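Local atomic coordinates of yeast glycogen phosphorylase (Saccharomyces cerevisiae, PDB entry 1YGP), a protein that belongs to the carbohydrate phosphorylase family, has the two-domain GT-B fold and holds pyridoxal-5'-phosphate. Residues Q227-F232 with R256-A261; W280-T285 with S310-L315; S249-G254 with L423-L428; L327-Q332 with R418-L423. One frame throughout, in Å; residues are numbered along the deposited sequence.

Interaction 1: Q227-F232 with R256-A261; sequences QIPVTF and RVLAVA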
loop_
_atom_site.group_PDB
_atom_site.type_symbol
_atom_site.label_atom_id
_atom_site.label_comp_id
_atom_site.label_asym_id
_atom_site.label_seq_id
_atom_site.Cartn_x
_atom_site.Cartn_y
_atom_site.Cartn_z
ATOM N N GLN A 227 -7.631 9.614 -12.934
ATOM C CA GLN A 227 -6.207 9.965 -12.994
ATOM C C GLN A 227 -5.963 11.278 -13.735
ATOM O O GLN A 227 -6.009 11.286 -14.964
ATOM C CB GLN A 227 -5.433 8.892 -13.698
ATOM C CG GLN A 227 -5.393 7.635 -12.872
ATOM C CD GLN A 227 -4.630 6.516 -13.552
ATOM O OE1 GLN A 227 -3.730 6.715 -14.370
ATOM N NE2 GLN A 227 -4.974 5.279 -13.256
ATOM N N ILE A 228 -5.733 12.420 -13.090
ATOM C CA ILE A 228 -5.505 13.718 -13.747
ATOM C C ILE A 228 -4.012 13.861 -14.060
ATOM O O ILE A 228 -3.248 13.618 -13.129
ATOM C CB ILE A 228 -5.898 14.920 -12.826
ATOM C CG1 ILE A 228 -7.233 14.784 -12.082
ATOM C CG2 ILE A 228 -5.982 16.112 -13.739
ATOM C CD1 ILE A 228 -8.502 14.761 -12.950
ATOM N N PRO A 229 -3.476 14.184 -15.249
ATOM C CA PRO A 229 -2.083 14.643 -15.464
ATOM C C PRO A 229 -1.816 16.070 -14.978
ATOM O O PRO A 229 -2.680 16.951 -15.110
ATOM C CB PRO A 229 -1.854 14.519 -16.946
ATOM C CG PRO A 229 -2.860 13.461 -17.349
ATOM C CD PRO A 229 -4.086 13.852 -16.529
ATOM N N VAL A 230 -0.638 16.346 -14.422
ATOM C CA VAL A 230 -0.291 17.635 -13.841
ATOM C C VAL A 230 1.105 17.897 -14.376
ATOM O O VAL A 230 1.923 16.976 -14.418
ATOM C CB VAL A 230 -0.310 17.524 -12.293
ATOM C CG1 VAL A 230 0.323 18.745 -11.661
ATOM C CG2 VAL A 230 -1.741 17.479 -11.789
ATOM N N THR A 231 1.450 19.128 -14.716
ATOM C CA THR A 231 2.680 19.427 -15.442
ATOM C C THR A 231 3.564 20.421 -14.726
ATOM O O THR A 231 3.066 21.361 -14.093
ATOM C CB THR A 231 2.226 19.933 -16.836
ATOM O OG1 THR A 231 1.934 18.723 -17.504
ATOM C CG2 THR A 231 3.191 20.772 -17.635
ATOM N N PHE A 232 4.866 20.236 -14.819
ATOM C CA PHE A 232 5.757 21.185 -14.190
ATOM C C PHE A 232 6.823 21.552 -15.194
ATOM O O PHE A 232 7.106 20.794 -16.135
ATOM C CB PHE A 232 6.409 20.583 -12.967
ATOM C CG PHE A 232 5.398 20.196 -11.903
ATOM C CD1 PHE A 232 4.763 21.186 -11.155
ATOM C CD2 PHE A 232 5.110 18.842 -11.686
ATOM C CE1 PHE A 232 3.839 20.805 -10.187
ATOM C CE2 PHE A 232 4.181 18.481 -10.714
ATOM C CZ PHE A 232 3.543 19.461 -9.961
ATOM N N ARG A 256 5.470 15.529 -16.117
ATOM C CA ARG A 256 4.050 15.293 -15.919
ATOM C C ARG A 256 3.961 14.223 -14.873
ATOM O O ARG A 256 4.723 13.259 -14.934
ATOM C CB ARG A 256 3.284 14.733 -17.118
ATOM C CG ARG A 256 3.307 15.497 -18.451
ATOM C CD ARG A 256 2.120 15.145 -19.364
ATOM N NE ARG A 256 1.699 13.753 -19.222
ATOM C CZ ARG A 256 0.521 13.304 -19.675
ATOM N NH1 ARG A 256 -0.347 14.099 -20.315
ATOM N NH2 ARG A 256 0.163 12.050 -19.385
ATOM N N VAL A 257 3.090 14.396 -13.901
ATOM C CA VAL A 257 2.886 13.413 -12.852
ATOM C C VAL A 257 1.413 13.081 -12.926
ATOM O O VAL A 257 0.701 13.724 -13.723
ATOM C CB VAL A 257 3.223 13.973 -11.465
ATOM C CG1 VAL A 257 4.716 14.126 -11.362
ATOM C CG2 VAL A 257 2.611 15.349 -11.244
ATOM N N LEU A 258 0.930 12.106 -12.160
ATOM C CA LEU A 258 -0.472 11.770 -12.231
ATOM C C LEU A 258 -1.099 11.934 -10.887
ATOM O O LEU A 258 -0.452 11.597 -9.896
ATOM C CB LEU A 258 -0.705 10.349 -12.645
ATOM C CG LEU A 258 -0.438 9.982 -14.075
ATOM C CD1 LEU A 258 -0.948 8.577 -14.282
ATOM C CD2 LEU A 258 -1.173 10.894 -15.037
ATOM N N ALA A 259 -2.335 12.419 -10.837
ATOM C CA ALA A 259 -3.035 12.602 -9.587
ATOM C C ALA A 259 -4.119 11.537 -9.605
ATOM O O ALA A 259 -4.929 11.479 -10.531
ATOM C CB ALA A 259 -3.655 13.971 -9.546
ATOM N N VAL A 260 -4.127 10.625 -8.650
ATOM C CA VAL A 260 -5.134 9.589 -8.590
ATOM C C VAL A 260 -5.934 9.960 -7.354
ATOM O O VAL A 260 -5.333 10.270 -6.310
ATOM C CB VAL A 260 -4.410 8.234 -8.458
ATOM C CG1 VAL A 260 -5.364 7.086 -8.179
ATOM C CG2 VAL A 260 -3.683 7.990 -9.768
ATOM N N ALA A 261 -7.260 9.978 -7.473
ATOM C CA ALA A 261 -8.152 10.315 -6.377
ATOM C C ALA A 261 -8.453 9.157 -5.447
ATOM O O ALA A 261 -8.447 7.982 -5.857
ATOM C CB ALA A 261 -9.479 10.795 -6.899
#
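F232 sets its CG beside the backbone N (chi1 -62°), which swings the ring back toward the partner strand until CE2 meets CG2 of V257 at 3.5 Å, the methyl lying at the ring edge and the two side chains crossing at about a right angle. R256 bends at chi3 (-33°), and this lays its guanidinium alongside P229: the proline CB stands over one face, toward the rim, 3.7 Å from NH1. The CG of R256 also rests against OG1 of T231. Between these groups the strands run antiparallel, their axes at 149°, as strand 221-232, at one edge within this chain, and its neighbour 255-267 in the large mixed sheet of the N-terminal half of the GT-B fold. I228 with A259 and V230 with V257 are the hydrogen-bonded pairs, each joined by two backbone bonds; I228 N to A259 O measures 2.8 Å and A259 N to I228 O 2.7 Å. Flanking non-hydrogen-bonded pairs add CA-H...O contacts, such as Q227 CA to A259 O at 3.2 Å. I228, V230, V257 and A259 share a face, on which helix 322-350 packs, with H341 against I228 and F334 and A338 against A259. On the other face Q227 lies extended beside V260, CG to CG2 3.6 Å, while its NE2 bonds to N224 O. P229 CG meets L258 CD2 at 3.8 Å.

Interaction 2: W280-T285 with S310-L315; sequences WQARPT and SITAVL
A282 and T312 are joined by the one hydrogen bond of this contact: the backbone N-H of A282 points almost straight at OG1 of T312, N to OG1 3.1 Å with 177° at the hydrogen. The hydroxyl reaches that place because OG1 of T312 stands between its own backbone N and carbonyl carbon (chi1 47°), with CG2 turned beside the N. Van der Waals contacts surround the bond. CG2 of T312 lies 3.4 Å from the W280 carbonyl O and 3.6 Å from A282 N, so the methyl and the hydroxyl sit side by side against one side of the strand backbone. CB of A282 points toward I311 and T312 and meets CB of I311 at 3.9 Å, with CD1 of I311 at 4.1 Å; F334 of helix 322-350 touches both A282 and I311 and closes this apolar patch. The W280 ring leads away from T312 to pack on F334 and A338, its NE1 bonded to S339 OG. Backbone pairing explains the site of the threonine bond. Q281 and R283 are bonded to V260 and L258 of strand 255-267, whereas W280 turns the other way, to G188 and R190. T312, itself backbone-bonded to E192, meets A282 on that same side. The whole is a sheet-to-helix junction in the N-terminal half of the GT-B fold, where helix 303-313 packs through I311 and T312 against strand 274-284 of the mixed sheet.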
loop_
_atom_site.group_PDB
_atom_site.type_symbol
_atom_site.label_atom_id
_atom_site.label_comp_id
_atom_site.label_asym_id
_atom_site.label_seq_id
_atom_site.Cartn_x
_atom_site.Cartn_y
_atom_site.Cartn_z
ATOM N N TRP A 280 -5.732 13.491 -3.182
ATOM C CA TRP A 280 -4.957 13.076 -4.319
ATOM C C TRP A 280 -3.670 12.437 -3.856
ATOM O O TRP A 280 -3.061 12.899 -2.890
ATOM C CB TRP A 280 -4.591 14.273 -5.202
ATOM C CG TRP A 280 -5.791 15.044 -5.732
ATOM C CD1 TRP A 280 -6.207 16.244 -5.190
ATOM C CD2 TRP A 280 -6.613 14.593 -6.724
ATOM N NE1 TRP A 280 -7.306 16.542 -5.837
ATOM C CE2 TRP A 280 -7.593 15.596 -6.754
ATOM C CE3 TRP A 280 -6.676 13.490 -7.580
ATOM C CZ2 TRP A 280 -8.658 15.478 -7.651
ATOM C CZ3 TRP A 280 -7.745 13.388 -8.473
ATOM C CH2 TRP A 280 -8.732 14.372 -8.506
ATOM N N GLN A 281 -3.221 11.400 -4.554
ATOM C CA GLN A 281 -1.930 10.745 -4.349
ATOM C C GLN A 281 -1.142 11.002 -5.619
ATOM O O GLN A 281 -1.761 10.888 -6.688
ATOM C CB GLN A 281 -2.130 9.272 -4.190
ATOM C CG GLN A 281 -0.876 8.426 -4.308
ATOM C CD GLN A 281 -1.216 6.995 -4.000
ATOM O OE1 GLN A 281 -1.008 6.575 -2.872
ATOM N NE2 GLN A 281 -1.777 6.196 -4.900
ATOM N N ALA A 282 0.151 11.327 -5.575
ATOM C CA ALA A 282 0.885 11.567 -6.808
ATOM C C ALA A 282 1.481 10.286 -7.323
ATOM O O ALA A 282 2.020 9.530 -6.512
ATOM C CB ALA A 282 2.045 12.496 -6.629
ATOM N N ARG A 283 1.402 9.978 -8.614
ATOM C CA ARG A 283 1.971 8.761 -9.177
ATOM C C ARG A 283 2.814 9.146 -10.388
ATOM O O ARG A 283 2.585 10.224 -10.941
ATOM C CB ARG A 283 0.872 7.808 -9.582
ATOM C CG ARG A 283 0.245 7.161 -8.340
ATOM C CD ARG A 283 -0.694 6.049 -8.789
ATOM N NE ARG A 283 -1.588 5.572 -7.744
ATOM C CZ ARG A 283 -2.704 4.871 -8.021
ATOM N NH1 ARG A 283 -3.051 4.564 -9.277
ATOM N NH2 ARG A 283 -3.533 4.519 -7.037
ATOM N N PRO A 284 3.878 8.417 -10.762
ATOM C CA PRO A 284 4.697 8.650 -11.943
ATOM C C PRO A 284 3.965 8.317 -13.229
ATOM O O PRO A 284 3.029 7.508 -13.218
ATOM C CB PRO A 284 5.883 7.779 -11.739
ATOM C CG PRO A 284 5.256 6.593 -11.040
ATOM C CD PRO A 284 4.410 7.285 -10.011
ATOM N N THR A 285 4.375 8.893 -14.360
ATOM C CA THR A 285 3.712 8.554 -15.606
ATOM C C THR A 285 4.292 7.214 -16.004
ATOM O O THR A 285 3.642 6.431 -16.687
ATOM C CB THR A 285 3.993 9.597 -16.690
ATOM O OG1 THR A 285 5.287 10.110 -16.430
ATOM C CG2 THR A 285 2.975 10.719 -16.715
ATOM N N SER A 310 7.402 12.077 -3.990
ATOM C CA SER A 310 7.806 13.124 -3.067
ATOM C C SER A 310 6.634 14.053 -2.799
ATOM O O SER A 310 6.358 14.420 -1.654
ATOM C CB SER A 310 8.889 13.990 -3.625
ATOM O OG SER A 310 9.884 13.218 -4.260
ATOM N N ILE A 311 5.870 14.374 -3.838
ATOM C CA ILE A 311 4.769 15.318 -3.743
ATOM C C ILE A 311 3.711 14.906 -2.729
ATOM O O ILE A 311 3.122 15.800 -2.123
ATOM C CB ILE A 311 4.125 15.481 -5.123
ATOM C CG1 ILE A 311 5.157 15.809 -6.177
ATOM C CG2 ILE A 311 3.135 16.626 -5.066
ATOM C CD1 ILE A 311 4.551 15.574 -7.568
ATOM N N THR A 312 3.362 13.642 -2.492
ATOM C CA THR A 312 2.416 13.370 -1.425
ATOM C C THR A 312 3.041 12.560 -0.301
ATOM O O THR A 312 2.335 11.997 0.543
ATOM C CB THR A 312 1.194 12.669 -2.017
ATOM O OG1 THR A 312 1.693 11.655 -2.860
ATOM C CG2 THR A 312 0.293 13.584 -2.814
ATOM N N ALA A 313 4.370 12.492 -0.202
ATOM C CA ALA A 313 4.974 11.762 0.895
ATOM C C ALA A 313 4.770 12.363 2.272
ATOM O O ALA A 313 4.357 11.616 3.159
ATOM C CB ALA A 313 6.461 11.630 0.743
ATOM N N VAL A 314 4.980 13.673 2.485
ATOM C CA VAL A 314 4.991 14.293 3.814
ATOM C C VAL A 314 4.336 15.670 3.813
ATOM O O VAL A 314 4.457 16.443 2.862
ATOM C CB VAL A 314 6.501 14.299 4.244
ATOM C CG1 VAL A 314 7.039 15.557 4.890
ATOM C CG2 VAL A 314 6.591 13.222 5.287
ATOM N N LEU A 315 3.607 15.981 4.869
ATOM C CA LEU A 315 2.934 17.262 5.023
ATOM C C LEU A 315 3.904 18.355 5.471
ATOM O O LEU A 315 4.799 18.092 6.271
ATOM C CB LEU A 315 1.819 17.030 6.023
ATOM C CG LEU A 315 1.099 18.122 6.767
ATOM C CD1 LEU A 315 0.448 19.131 5.861
ATOM C CD2 LEU A 315 0.044 17.425 7.576
#

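Interaction 3: S249-G254 with L423-L428; sequences SQWIGG and LLPRHL
W251 and R426 bring the backbones nearest, CA to CA 6.6 Å, where the short strand 250-252 passes the first turn of the helix that begins at P425, with L424 at its N-cap position. W251 carries most of the contact. Its CG is anti to the backbone N (chi1 -179°), and the indole extends toward the helix start. There H427 presents its ring edge to the face of the six-membered ring in an offset edge-to-face pair, centroids 5.4 Å apart and planes at 87°; the closest atoms are W251 CZ3 and H427 NE2 at 3.6 Å. At the other end of the indole CG of P425 lies 3.8 Å from NE1, which is itself hydrogen-bonded to the carbonyl O of Y233. CH2 reaches CD2 of L424 more loosely, at 4.3 Å. S249 lies over one face of the R426 guanidinium: its CB is 3.4 Å from NE, and OG sits 3.3 Å from NH2 at an angle too poor for a bond, being held instead by S247 O. R426 is buried, but E429 and D383 form salt bridges with it, and T245 O also accepts from NH2; D383 in addition receives S249 N. Strand 250-252 pairs with strand 235-237, Y333 of helix 322-350 touches W251, L424 and H427, and helix 372-384 packs on L424 and H427.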
loop_
_atom_site.group_PDB
_atom_site.type_symbol
_atom_site.label_atom_id
_atom_site.label_comp_id
_atom_site.label_asym_id
_atom_site.label_seq_id
_atom_site.Cartn_x
_atom_site.Cartn_y
_atom_site.Cartn_z
ATOM N N SER A 249 -2.304 30.788 -25.089
ATOM C CA SER A 249 -0.922 30.396 -25.250
ATOM C C SER A 249 -0.772 28.905 -25.009
ATOM O O SER A 249 -1.666 28.297 -24.423
ATOM C CB SER A 249 -0.100 31.173 -24.256
ATOM O OG SER A 249 -0.231 32.575 -24.425
ATOM N N GLN A 250 0.322 28.287 -25.436
ATOM C CA GLN A 250 0.518 26.872 -25.230
ATOM C C GLN A 250 1.668 26.647 -24.268
ATOM O O GLN A 250 2.791 27.140 -24.452
ATOM C CB GLN A 250 0.848 26.172 -26.546
ATOM N N TRP A 251 1.349 25.942 -23.185
ATOM C CA TRP A 251 2.359 25.551 -22.223
ATOM C C TRP A 251 2.814 24.159 -22.651
ATOM O O TRP A 251 2.051 23.185 -22.661
ATOM C CB TRP A 251 1.764 25.515 -20.818
ATOM C CG TRP A 251 2.716 25.152 -19.679
ATOM C CD1 TRP A 251 4.090 25.102 -19.788
ATOM C CD2 TRP A 251 2.299 24.819 -18.420
ATOM N NE1 TRP A 251 4.534 24.731 -18.611
ATOM C CE2 TRP A 251 3.512 24.551 -17.768
ATOM C CE3 TRP A 251 1.083 24.703 -17.750
ATOM C CZ2 TRP A 251 3.519 24.160 -16.439
ATOM C CZ3 TRP A 251 1.096 24.311 -16.416
ATOM C CH2 TRP A 251 2.302 24.041 -15.769
ATOM N N ILE A 252 4.055 24.091 -23.104
ATOM C CA ILE A 252 4.681 22.832 -23.454
ATOM C C ILE A 252 5.554 22.614 -22.231
ATOM O O ILE A 252 6.654 23.153 -22.119
ATOM C CB ILE A 252 5.487 23.033 -24.734
ATOM C CG1 ILE A 252 4.544 23.409 -25.854
ATOM C CG2 ILE A 252 6.257 21.767 -25.072
ATOM C CD1 ILE A 252 5.271 23.925 -27.118
ATOM N N GLY A 253 5.001 21.903 -21.253
ATOM C CA GLY A 253 5.673 21.647 -19.985
ATOM C C GLY A 253 6.802 20.629 -20.058
ATOM O O GLY A 253 6.987 19.972 -21.077
ATOM N N GLY A 254 7.547 20.451 -18.979
ATOM C CA GLY A 254 8.666 19.535 -19.003
ATOM C C GLY A 254 8.502 18.294 -18.135
ATOM O O GLY A 254 9.298 17.375 -18.271
ATOM N N LEU A 423 9.254 26.999 -12.482
ATOM C CA LEU A 423 8.417 25.857 -12.198
ATOM C C LEU A 423 7.074 26.019 -12.872
ATOM O O LEU A 423 6.470 25.036 -13.315
ATOM C CB LEU A 423 8.301 25.769 -10.684
ATOM C CG LEU A 423 7.903 24.525 -9.907
ATOM C CD1 LEU A 423 6.504 24.746 -9.401
ATOM C CD2 LEU A 423 8.112 23.258 -10.740
ATOM N N LEU A 424 6.598 27.257 -12.965
ATOM C CA LEU A 424 5.294 27.545 -13.515
ATOM C C LEU A 424 5.354 28.735 -14.493
ATOM O O LEU A 424 4.836 29.816 -14.165
ATOM C CB LEU A 424 4.343 27.779 -12.292
ATOM C CG LEU A 424 4.172 26.634 -11.248
ATOM C CD1 LEU A 424 3.141 26.973 -10.205
ATOM C CD2 LEU A 424 3.681 25.386 -11.932
ATOM N N PRO A 425 5.907 28.611 -15.721
ATOM C CA PRO A 425 6.092 29.727 -16.643
ATOM C C PRO A 425 4.840 30.485 -17.081
ATOM O O PRO A 425 4.783 31.714 -17.015
ATOM C CB PRO A 425 6.859 29.120 -17.800
ATOM C CG PRO A 425 6.781 27.626 -17.669
ATOM C CD PRO A 425 6.711 27.472 -16.166
ATOM N N ARG A 426 3.766 29.804 -17.472
ATOM C CA ARG A 426 2.532 30.474 -17.889
ATOM C C ARG A 426 1.805 31.129 -16.725
ATOM O O ARG A 426 1.221 32.201 -16.863
ATOM C CB ARG A 426 1.612 29.451 -18.566
ATOM C CG ARG A 426 0.277 29.973 -19.064
ATOM C CD ARG A 426 0.527 30.989 -20.164
ATOM N NE ARG A 426 -0.671 31.341 -20.911
ATOM C CZ ARG A 426 -1.037 32.605 -21.050
ATOM N NH1 ARG A 426 -0.324 33.594 -20.513
ATOM N NH2 ARG A 426 -2.123 32.891 -21.754
ATOM N N HIS A 427 1.851 30.525 -15.535
ATOM C CA HIS A 427 1.139 31.068 -14.383
ATOM C C HIS A 427 1.872 32.320 -13.937
ATOM O O HIS A 427 1.205 33.195 -13.402
ATOM C CB HIS A 427 1.085 30.092 -13.216
ATOM C CG HIS A 427 0.306 28.820 -13.524
ATOM N ND1 HIS A 427 -0.983 28.614 -13.326
ATOM C CD2 HIS A 427 0.832 27.655 -14.061
ATOM C CE1 HIS A 427 -1.260 27.393 -13.705
ATOM N NE2 HIS A 427 -0.175 26.822 -14.149
ATOM N N LEU A 428 3.185 32.470 -14.158
ATOM C CA LEU A 428 3.834 33.759 -13.930
ATOM C C LEU A 428 3.311 34.822 -14.903
ATOM O O LEU A 428 3.082 35.975 -14.534
ATOM C CB LEU A 428 5.334 33.705 -14.146
ATOM C CG LEU A 428 6.197 34.426 -13.131
ATOM C CD1 LEU A 428 7.521 34.616 -13.795
ATOM C CD2 LEU A 428 5.692 35.793 -12.736
#

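Interaction 4: L327-Q332 with R418-L423; sequences LRLKQQ and RLFGHL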
loop_
_atom_site.group_PDB
_atom_site.type_symbol
_atom_site.label_atom_id
_atom_site.label_comp_id
_atom_site.label_asym_id
_atom_site.label_seq_id
_atom_site.Cartn_x
_atom_site.Cartn_y
_atom_site.Cartn_z
ATOM N N LEU A 327 9.551 22.132 -3.592
ATOM C CA LEU A 327 8.630 21.040 -3.360
ATOM C C LEU A 327 7.333 21.537 -2.766
ATOM O O LEU A 327 6.282 21.048 -3.179
ATOM C CB LEU A 327 9.274 20.001 -2.440
ATOM C CG LEU A 327 8.542 18.707 -2.158
ATOM C CD1 LEU A 327 8.339 17.902 -3.433
ATOM C CD2 LEU A 327 9.381 17.871 -1.254
ATOM N N ARG A 328 7.353 22.525 -1.869
ATOM C CA ARG A 328 6.134 23.092 -1.300
ATOM C C ARG A 328 5.344 23.722 -2.435
ATOM O O ARG A 328 4.143 23.456 -2.554
ATOM C CB ARG A 328 6.440 24.166 -0.267
ATOM C CG ARG A 328 7.165 23.627 0.958
ATOM C CD ARG A 328 6.256 23.354 2.133
ATOM N NE ARG A 328 6.155 24.504 3.010
ATOM C CZ ARG A 328 6.418 24.449 4.325
ATOM N NH1 ARG A 328 6.794 23.337 4.941
ATOM N NH2 ARG A 328 6.295 25.551 5.059
ATOM N N LEU A 329 5.970 24.496 -3.336
ATOM C CA LEU A 329 5.216 25.080 -4.421
ATOM C C LEU A 329 4.672 23.999 -5.349
ATOM O O LEU A 329 3.496 24.021 -5.724
ATOM C CB LEU A 329 6.099 26.055 -5.201
ATOM C CG LEU A 329 5.398 26.952 -6.256
ATOM C CD1 LEU A 329 4.270 27.791 -5.626
ATOM C CD2 LEU A 329 6.439 27.844 -6.886
ATOM N N LYS A 330 5.499 22.990 -5.625
ATOM C CA LYS A 330 5.204 21.858 -6.505
ATOM C C LYS A 330 3.973 21.103 -6.016
ATOM O O LYS A 330 3.045 20.817 -6.762
ATOM C CB LYS A 330 6.458 21.002 -6.512
ATOM C CG LYS A 330 6.770 20.205 -7.757
ATOM C CD LYS A 330 8.274 19.989 -7.674
ATOM C CE LYS A 330 8.866 19.318 -8.913
ATOM N NZ LYS A 330 10.307 19.208 -8.754
ATOM N N GLN A 331 3.924 20.856 -4.717
ATOM C CA GLN A 331 2.824 20.201 -4.036
ATOM C C GLN A 331 1.556 21.059 -4.091
ATOM O O GLN A 331 0.489 20.570 -4.471
ATOM C CB GLN A 331 3.344 19.943 -2.624
ATOM C CG GLN A 331 2.478 19.349 -1.549
ATOM C CD GLN A 331 3.309 19.044 -0.296
ATOM O OE1 GLN A 331 3.614 19.924 0.508
ATOM N NE2 GLN A 331 3.718 17.819 -0.018
ATOM N N GLN A 332 1.635 22.361 -3.779
ATOM C CA GLN A 332 0.490 23.272 -3.805
ATOM C C GLN A 332 -0.050 23.426 -5.225
ATOM O O GLN A 332 -1.270 23.544 -5.429
ATOM C CB GLN A 332 0.876 24.650 -3.276
ATOM C CG GLN A 332 1.314 24.689 -1.826
ATOM C CD GLN A 332 1.518 26.082 -1.256
ATOM O OE1 GLN A 332 1.309 26.331 -0.063
ATOM N NE2 GLN A 332 1.911 27.072 -2.038
ATOM N N ARG A 418 12.031 34.015 -9.699
ATOM C CA ARG A 418 12.864 33.048 -10.399
ATOM C C ARG A 418 12.318 31.619 -10.303
ATOM O O ARG A 418 11.992 30.991 -11.310
ATOM C CB ARG A 418 14.276 33.105 -9.807
ATOM N N LEU A 419 12.155 31.161 -9.056
ATOM C CA LEU A 419 11.624 29.859 -8.713
ATOM C C LEU A 419 10.222 29.639 -9.279
ATOM O O LEU A 419 9.958 28.664 -10.011
ATOM C CB LEU A 419 11.667 29.774 -7.182
ATOM C CG LEU A 419 10.987 28.714 -6.302
ATOM C CD1 LEU A 419 10.902 27.356 -6.960
ATOM C CD2 LEU A 419 11.822 28.566 -5.060
ATOM N N PHE A 420 9.337 30.593 -8.994
ATOM C CA PHE A 420 7.969 30.455 -9.438
ATOM C C PHE A 420 7.931 30.356 -10.946
ATOM O O PHE A 420 7.284 29.448 -11.469
ATOM C CB PHE A 420 7.132 31.647 -8.984
ATOM C CG PHE A 420 5.650 31.397 -9.163
ATOM C CD1 PHE A 420 5.032 31.583 -10.404
ATOM C CD2 PHE A 420 4.901 30.980 -8.067
ATOM C CE1 PHE A 420 3.663 31.347 -10.548
ATOM C CE2 PHE A 420 3.528 30.749 -8.218
ATOM C CZ PHE A 420 2.912 30.930 -9.452
ATOM N N GLY A 421 8.686 31.231 -11.609
ATOM C CA GLY A 421 8.691 31.318 -13.051
ATOM C C GLY A 421 9.156 30.029 -13.694
ATOM O O GLY A 421 8.544 29.515 -14.633
ATOM N N HIS A 422 10.223 29.474 -13.126
ATOM C CA HIS A 422 10.863 28.281 -13.640
ATOM C C HIS A 422 9.990 27.056 -13.571
ATOM O O HIS A 422 10.092 26.142 -14.385
ATOM C CB HIS A 422 12.151 28.046 -12.850
ATOM C CG HIS A 422 12.844 26.716 -13.100
ATOM N ND1 HIS A 422 13.335 26.226 -14.236
ATOM C CD2 HIS A 422 13.022 25.773 -12.115
ATOM C CE1 HIS A 422 13.799 25.026 -13.987
ATOM N NE2 HIS A 422 13.602 24.768 -12.712
ATOM N N LEU A 423 9.254 26.999 -12.482
ATOM C CA LEU A 423 8.417 25.857 -12.198
ATOM C C LEU A 423 7.074 26.019 -12.872
ATOM O O LEU A 423 6.470 25.036 -13.315
ATOM C CB LEU A 423 8.301 25.769 -10.684
ATOM C CG LEU A 423 7.903 24.525 -9.907
ATOM C CD1 LEU A 423 6.504 24.746 -9.401
ATOM C CD2 LEU A 423 8.112 23.258 -10.740
#
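L329 is the main bump of this helix pair, which lies in the N-terminal half of the GT-B fold and joins the long helix 322-350 to the short helix 417-423. It enters a hollow edged by L419, F420 and L423. The segment axes cross at -45° with a closest approach of 10.9 Å, so side chains rather than backbones span the gap. With CG anti to the backbone N (chi1 -170°), L329 stretches straight toward the other helix. One branch, CD2, goes deepest, 3.7 Å from CD2 of F420 and 4.0 Å from CD1 of L423, with CD1 of L419 at the margin, 4.5 Å off. The second branch, CD1, leans on the ring atom CE2 of F420 at 4.0 Å; leucine and phenylalanine cross at about a right angle. W415 of strand 414-416 touches L329 and F420 and closes one side of the hollow, while helix 425-445 packs on the F420 ring through H427, L428 and I431. The fit is reciprocal. L423 slides past L329 in the opposite direction and sets its CD1 against the branch point of that side chain and the backbone N of K330. The aliphatic part of K330 flanks L423, and its NZ reaches E326 in a salt bridge and the hydroxyl of Y233. Within this second fit, CD1 of L423 lies 4.0 Å from CG of L329 and 4.3 Å from the backbone N of K330.

How the interactions relate
From the N terminus, strand 221-232 comes first, and interaction 1 closes a loop of 23 residues when 256-261 pairs with it. Inside that loop 249-254 opens interaction 3, which ends only at 423-428, so these two cross. Interactions 2 and 4 follow in series, each after interaction 1 has closed, and both nest within the long loop of interaction 3. Interaction 2 adjoins interaction 1 through neighbouring sheet strands, L258 O meeting R283 N at 2.8 Å, and reaches interaction 4 through Q331 NE2 and I311 O. Interactions 3 and 4 share L423, whose CD2 also touches F232. Together they tie the sheet edge to helices 303-313, 322-350, 417-423 and 425-445.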